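Side-chain contacts in yeast glycogen phosphorylase (Saccharomyces cerevisiae, PDB 1YGP), which belongs to the carbohydrate phosphorylase family, a member of the GT-B clan, and carries pyridoxal-5'-phosphate in a pocket of its chain: residues Q89-R94 / N273-R278; E410-W415 / T494-D499. One frame throughout, in Å; residues are numbered along the deposited sequence.

Interaction 1: residues Q89-R94 / N273-R278; sequences QKFTTR and NVNNLR
The Phe91 ring meets the side-chain amides of Asn273 and Asn275 at its rim. The oxygen and nitrogen of both amides have probably been interchanged, so which atom faces the ring is doubtful. The end of the Asn275 amide comes up to the edge in the ring plane, Phe91 CE2 lying 3.1 Å from the atom modelled as Asn275 ND2; the amide plane is 41° from that of the ring. Asn273 sits near the same plane at the neighbouring ring atom, Phe91 CZ being 3.5 Å from the atom modelled as Asn273 OD1, with the two planes 53° apart. The second flat group, the Arg94 guanidinium, has Lys90 CD over the centre of one face, 3.9 Å above its plane. Helix 65-94 ends here, packed against the first part of strand 274-284 of the large mixed sheet in the GT-B fold; one turn back, Thr87 and Gln88 hydrogen-bond to the backbone of Val274. Phe91 also touches Pro183 and Val878. Lys90 leaves the helix with CG anti to the backbone N (chi1 166°) and bends at chi3, which carries its ammonium across the Asn273 side chain. Lys90 NZ comes within 2.9 Å of the modelled Asn273 ND2, possibly a hydrogen bond if the amide is flipped.

Interaction 2: residues E410-W415 / T494-D499; sequences EALEKW and TTIFKD
This is a small apolar contact, partly buried, between two connecting segments near the edge of the large mixed sheet, and Leu412 carries one whole side of it. Its two methyl groups are shared out between two neighbours. Leu412 CD1 touches Ile496 CD1 at 4.0 Å, the side chains running obliquely to one another. The Leu412 and Phe497 side chains run toward each other from opposite directions, Leu412 CD2 meeting Phe497 CE1 at 4.1 Å in an oblique position relative to the ring. No hydrogen bond joins the segments.

The two hydrophobic partners are also packed on each other: Ile496 CG1 lies over the centre of one face of the Phe497 ring. That CG1 is wedged among the main-chain atoms of Ile496, with N on one side and C on the other (chi1 51°), and the extended chi2 then sends CD1 out to Leu412. A type I turn from Thr495 to Lys498, closed by the bond from Lys498 N to Thr495 O at 3.1 Å, presents both side chains; it links helix 486-494 to helix 498-504, with Phe497 at the N-cap position of the latter. Helix 470-477 adds Ala471 beside Leu412 and Ile475 beside Phe497.

Beyond Leu412 the chain enters strand 414-416 of a small antiparallel sheet; Trp415 NE1 reaches back to Glu413 OE2, just before the strand, at 3.1 Å (151° at the hydrogen), meeting the carboxylate from above its plane. The helices on either side of the turn belong to the beta-alpha-beta crossover between the neighbouring parallel strands 478-483 and 509-511, an arrangement characteristic of the Rossmann-like domains of the GT-B fold.

How the interactions relate
Both contacts belong to the part of the fold built round the nine-stranded mixed sheet, but they lie well apart: their centres are 37 Å from each other and their nearest atoms about 18 Å. Along the chain they come in series. Interaction 1 involves strand 274-284, in the half of the sheet that includes its antiparallel strands; interaction 2 is made by connections around the parallel strands 400-404, 478-483 and 509-511. None of the residues of either contact lines the pyridoxal-5'-phosphate pocket. One indirect link runs through Leu277 of the 273-278 segment, which packs on Phe106 and Met108, on either side in sequence of pocket residue Leu107.

Interaction 1: residues Q89-R94 / N273-R278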
loop_
_atom_site.group_PDB
_atom_site.type_symbol
_atom_site.label_atom_id
_atom_site.label_comp_id
_atom_site.label_asym_id
_atom_site.label_seq_id
_atom_site.Cartn_x
_atom_site.Cartn_y
_atom_site.Cartn_z
ATOM N N GLN A 89 27.086 -8.967 -4.356
ATOM C CA GLN A 89 28.220 -8.551 -5.145
ATOM C C GLN A 89 29.224 -9.667 -5.091
ATOM O O GLN A 89 29.799 -9.935 -6.143
ATOM C CB GLN A 89 28.847 -7.311 -4.584
ATOM C CG GLN A 89 30.046 -6.799 -5.324
ATOM C CD GLN A 89 29.775 -6.477 -6.780
ATOM O OE1 GLN A 89 29.177 -5.463 -7.125
ATOM N NE2 GLN A 89 30.234 -7.313 -7.685
ATOM N N LYS A 90 29.454 -10.365 -3.968
ATOM C CA LYS A 90 30.416 -11.464 -3.914
ATOM C C LYS A 90 30.030 -12.493 -4.968
ATOM O O LYS A 90 30.828 -12.796 -5.848
ATOM C CB LYS A 90 30.415 -12.088 -2.519
ATOM C CG LYS A 90 31.120 -13.440 -2.384
ATOM C CD LYS A 90 31.317 -13.806 -0.919
ATOM C CE LYS A 90 29.972 -13.883 -0.195
ATOM N NZ LYS A 90 30.119 -13.948 1.254
ATOM N N PHE A 91 28.784 -12.950 -4.997
ATOM C CA PHE A 91 28.350 -13.938 -5.962
ATOM C C PHE A 91 28.518 -13.412 -7.377
ATOM O O PHE A 91 29.060 -14.157 -8.189
ATOM C CB PHE A 91 26.910 -14.303 -5.670
ATOM C CG PHE A 91 26.705 -14.864 -4.256
ATOM C CD1 PHE A 91 27.751 -15.439 -3.522
ATOM C CD2 PHE A 91 25.429 -14.834 -3.692
ATOM C CE1 PHE A 91 27.509 -15.967 -2.259
ATOM C CE2 PHE A 91 25.204 -15.372 -2.424
ATOM C CZ PHE A 91 26.240 -15.937 -1.705
ATOM N N THR A 92 28.190 -12.155 -7.698
ATOM C CA THR A 92 28.447 -11.591 -9.015
ATOM C C THR A 92 29.942 -11.643 -9.356
ATOM O O THR A 92 30.342 -12.131 -10.419
ATOM C CB THR A 92 27.933 -10.146 -9.041
ATOM O OG1 THR A 92 26.543 -10.195 -8.753
ATOM C CG2 THR A 92 28.103 -9.480 -10.400
ATOM N N THR A 93 30.798 -11.206 -8.446
ATOM C CA THR A 93 32.227 -11.227 -8.647
ATOM C C THR A 93 32.764 -12.642 -8.721
ATOM O O THR A 93 33.714 -12.870 -9.467
ATOM C CB THR A 93 32.855 -10.433 -7.490
ATOM O OG1 THR A 93 32.605 -9.064 -7.816
ATOM C CG2 THR A 93 34.321 -10.711 -7.248
ATOM N N ARG A 94 32.197 -13.606 -7.998
ATOM C CA ARG A 94 32.761 -14.937 -7.986
ATOM C C ARG A 94 32.050 -15.928 -8.880
ATOM O O ARG A 94 32.507 -17.053 -9.025
ATOM C CB ARG A 94 32.783 -15.499 -6.570
ATOM C CG ARG A 94 33.732 -14.790 -5.608
ATOM C CD ARG A 94 33.957 -15.721 -4.414
ATOM N NE ARG A 94 34.565 -15.071 -3.252
ATOM C CZ ARG A 94 34.638 -15.679 -2.053
ATOM N NH1 ARG A 94 34.167 -16.919 -1.855
ATOM N NH2 ARG A 94 35.149 -15.021 -1.012
ATOM N N ASN A 273 26.374 -13.569 5.458
ATOM C CA ASN A 273 25.964 -13.885 4.101
ATOM C C ASN A 273 24.471 -13.687 4.255
ATOM O O ASN A 273 23.889 -14.178 5.235
ATOM C CB ASN A 273 26.358 -15.343 3.812
ATOM C CG ASN A 273 26.571 -15.795 2.366
ATOM O OD1 ASN A 273 25.668 -16.348 1.725
ATOM N ND2 ASN A 273 27.790 -15.642 1.830
ATOM N N VAL A 274 23.899 -12.811 3.434
ATOM C CA VAL A 274 22.472 -12.588 3.466
ATOM C C VAL A 274 22.016 -12.868 2.055
ATOM O O VAL A 274 22.463 -12.264 1.075
ATOM C CB VAL A 274 22.107 -11.143 3.860
ATOM C CG1 VAL A 274 20.607 -10.943 3.847
ATOM C CG2 VAL A 274 22.601 -10.867 5.254
ATOM N N ASN A 275 21.149 -13.863 1.983
ATOM C CA ASN A 275 20.597 -14.285 0.731
ATOM C C ASN A 275 19.243 -13.679 0.471
ATOM O O ASN A 275 18.744 -12.932 1.306
ATOM C CB ASN A 275 20.547 -15.794 0.721
ATOM C CG ASN A 275 21.859 -16.345 0.187
ATOM O OD1 ASN A 275 22.236 -17.466 0.491
ATOM N ND2 ASN A 275 22.635 -15.649 -0.633
ATOM N N ASN A 276 18.571 -13.956 -0.633
ATOM C CA ASN A 276 17.394 -13.203 -0.985
ATOM C C ASN A 276 16.194 -14.031 -1.401
ATOM O O ASN A 276 16.322 -15.140 -1.950
ATOM C CB ASN A 276 17.816 -12.266 -2.085
ATOM C CG ASN A 276 16.704 -11.362 -2.571
ATOM O OD1 ASN A 276 16.265 -11.451 -3.710
ATOM N ND2 ASN A 276 16.181 -10.479 -1.741
ATOM N N LEU A 277 15.025 -13.486 -1.067
ATOM C CA LEU A 277 13.761 -14.072 -1.444
ATOM C C LEU A 277 13.204 -12.997 -2.353
ATOM O O LEU A 277 13.241 -11.822 -1.960
ATOM C CB LEU A 277 12.931 -14.264 -0.199
ATOM C CG LEU A 277 11.554 -14.923 -0.228
ATOM C CD1 LEU A 277 11.624 -16.268 -0.928
ATOM C CD2 LEU A 277 11.068 -15.120 1.206
ATOM N N ARG A 278 12.797 -13.337 -3.575
ATOM C CA ARG A 278 12.248 -12.357 -4.476
ATOM C C ARG A 278 10.827 -12.789 -4.762
ATOM O O ARG A 278 10.565 -13.899 -5.245
ATOM C CB ARG A 278 13.068 -12.294 -5.760
ATOM C CG ARG A 278 12.434 -11.294 -6.722
ATOM C CD ARG A 278 13.373 -10.863 -7.816
ATOM N NE ARG A 278 14.265 -9.838 -7.307
ATOM C CZ ARG A 278 15.024 -9.069 -8.086
ATOM N NH1 ARG A 278 15.023 -9.211 -9.410
ATOM N NH2 ARG A 278 15.752 -8.102 -7.532
#

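Interaction 2: residues E410-W415 / T494-D499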
loop_
_atom_site.group_PDB
_atom_site.type_symbol
_atom_site.label_atom_id
_atom_site.label_comp_id
_atom_site.label_asym_id
_atom_site.label_seq_id
_atom_site.Cartn_x
_atom_site.Cartn_y
_atom_site.Cartn_z
ATOM N N GLU A 410 -4.094 -39.673 -6.791
ATOM C CA GLU A 410 -5.195 -38.741 -7.008
ATOM C C GLU A 410 -4.814 -37.281 -6.766
ATOM O O GLU A 410 -5.318 -36.386 -7.435
ATOM N N ALA A 411 -3.906 -37.022 -5.827
ATOM C CA ALA A 411 -3.501 -35.673 -5.535
ATOM C C ALA A 411 -2.494 -35.164 -6.546
ATOM O O ALA A 411 -1.977 -34.071 -6.301
ATOM N N LEU A 412 -2.147 -35.868 -7.643
ATOM C CA LEU A 412 -1.167 -35.367 -8.604
ATOM C C LEU A 412 -1.860 -34.396 -9.546
ATOM O O LEU A 412 -2.984 -34.628 -9.995
ATOM C CB LEU A 412 -0.566 -36.535 -9.366
ATOM C CG LEU A 412 0.793 -37.110 -8.900
ATOM C CD1 LEU A 412 0.796 -37.463 -7.436
ATOM C CD2 LEU A 412 1.068 -38.398 -9.647
ATOM N N GLU A 413 -1.220 -33.257 -9.819
ATOM C CA GLU A 413 -1.792 -32.174 -10.625
ATOM C C GLU A 413 -1.884 -32.428 -12.116
ATOM O O GLU A 413 -0.887 -32.785 -12.760
ATOM C CB GLU A 413 -0.967 -30.938 -10.385
ATOM C CG GLU A 413 -1.310 -29.673 -11.148
ATOM C CD GLU A 413 -0.433 -28.496 -10.759
ATOM O OE1 GLU A 413 -0.511 -28.047 -9.621
ATOM O OE2 GLU A 413 0.334 -28.024 -11.594
ATOM N N LYS A 414 -3.059 -32.195 -12.682
ATOM C CA LYS A 414 -3.260 -32.344 -14.111
ATOM C C LYS A 414 -3.985 -31.092 -14.591
ATOM O O LYS A 414 -4.735 -30.500 -13.818
ATOM C CB LYS A 414 -4.152 -33.517 -14.456
ATOM C CG LYS A 414 -3.865 -34.834 -13.805
ATOM C CD LYS A 414 -4.858 -35.831 -14.352
ATOM C CE LYS A 414 -4.741 -37.117 -13.554
ATOM N NZ LYS A 414 -5.778 -38.067 -13.921
ATOM N N TRP A 415 -3.832 -30.651 -15.836
ATOM C CA TRP A 415 -4.601 -29.534 -16.379
ATOM C C TRP A 415 -5.307 -30.027 -17.642
ATOM O O TRP A 415 -4.740 -30.863 -18.354
ATOM C CB TRP A 415 -3.681 -28.355 -16.740
ATOM C CG TRP A 415 -3.042 -27.734 -15.510
ATOM C CD1 TRP A 415 -1.776 -28.071 -15.117
ATOM C CD2 TRP A 415 -3.654 -26.867 -14.648
ATOM N NE1 TRP A 415 -1.573 -27.435 -13.990
ATOM C CE2 TRP A 415 -2.660 -26.706 -13.667
ATOM C CE3 TRP A 415 -4.885 -26.215 -14.552
ATOM C CZ2 TRP A 415 -2.901 -25.883 -12.570
ATOM C CZ3 TRP A 415 -5.117 -25.398 -13.454
ATOM C CH2 TRP A 415 -4.135 -25.236 -12.478
ATOM N N THR A 494 8.121 -47.449 -6.177
ATOM C CA THR A 494 7.308 -48.651 -6.163
ATOM C C THR A 494 5.881 -48.465 -6.660
ATOM O O THR A 494 5.209 -49.415 -7.059
ATOM C CB THR A 494 7.387 -49.130 -4.716
ATOM O OG1 THR A 494 8.696 -49.685 -4.691
ATOM C CG2 THR A 494 6.310 -50.074 -4.225
ATOM N N THR A 495 5.341 -47.265 -6.604
ATOM C CA THR A 495 3.958 -47.103 -6.959
ATOM C C THR A 495 3.752 -46.040 -8.012
ATOM O O THR A 495 4.074 -46.346 -9.159
ATOM C CB THR A 495 3.255 -46.846 -5.630
ATOM O OG1 THR A 495 3.583 -47.982 -4.826
ATOM C CG2 THR A 495 1.750 -46.662 -5.755
ATOM N N ILE A 496 3.355 -44.798 -7.712
ATOM C CA ILE A 496 3.010 -43.841 -8.757
ATOM C C ILE A 496 4.028 -43.605 -9.865
ATOM O O ILE A 496 3.602 -43.267 -10.971
ATOM C CB ILE A 496 2.617 -42.437 -8.138
ATOM C CG1 ILE A 496 3.626 -41.885 -7.139
ATOM C CG2 ILE A 496 1.274 -42.622 -7.456
ATOM C CD1 ILE A 496 3.208 -40.516 -6.549
ATOM N N PHE A 497 5.340 -43.806 -9.672
ATOM C CA PHE A 497 6.289 -43.542 -10.748
ATOM C C PHE A 497 7.040 -44.755 -11.270
ATOM O O PHE A 497 8.021 -44.610 -12.022
ATOM C CB PHE A 497 7.303 -42.499 -10.295
ATOM C CG PHE A 497 6.667 -41.175 -9.926
ATOM C CD1 PHE A 497 5.574 -40.680 -10.645
ATOM C CD2 PHE A 497 7.181 -40.459 -8.850
ATOM C CE1 PHE A 497 4.998 -39.468 -10.281
ATOM C CE2 PHE A 497 6.602 -39.247 -8.492
ATOM C CZ PHE A 497 5.512 -38.751 -9.206
ATOM N N LYS A 498 6.528 -45.958 -10.964
ATOM C CA LYS A 498 7.148 -47.223 -11.365
ATOM C C LYS A 498 7.610 -47.308 -12.829
ATOM O O LYS A 498 8.759 -47.638 -13.136
ATOM C CB LYS A 498 6.170 -48.357 -11.100
ATOM N N ASP A 499 6.763 -46.918 -13.783
ATOM C CA ASP A 499 7.129 -46.963 -15.184
ATOM C C ASP A 499 8.290 -46.027 -15.491
ATOM O O ASP A 499 9.178 -46.360 -16.280
ATOM C CB ASP A 499 5.931 -46.587 -16.020
ATOM C CG ASP A 499 4.715 -47.510 -15.935
ATOM O OD1 ASP A 499 4.857 -48.709 -15.674
ATOM O OD2 ASP A 499 3.609 -47.010 -16.150
#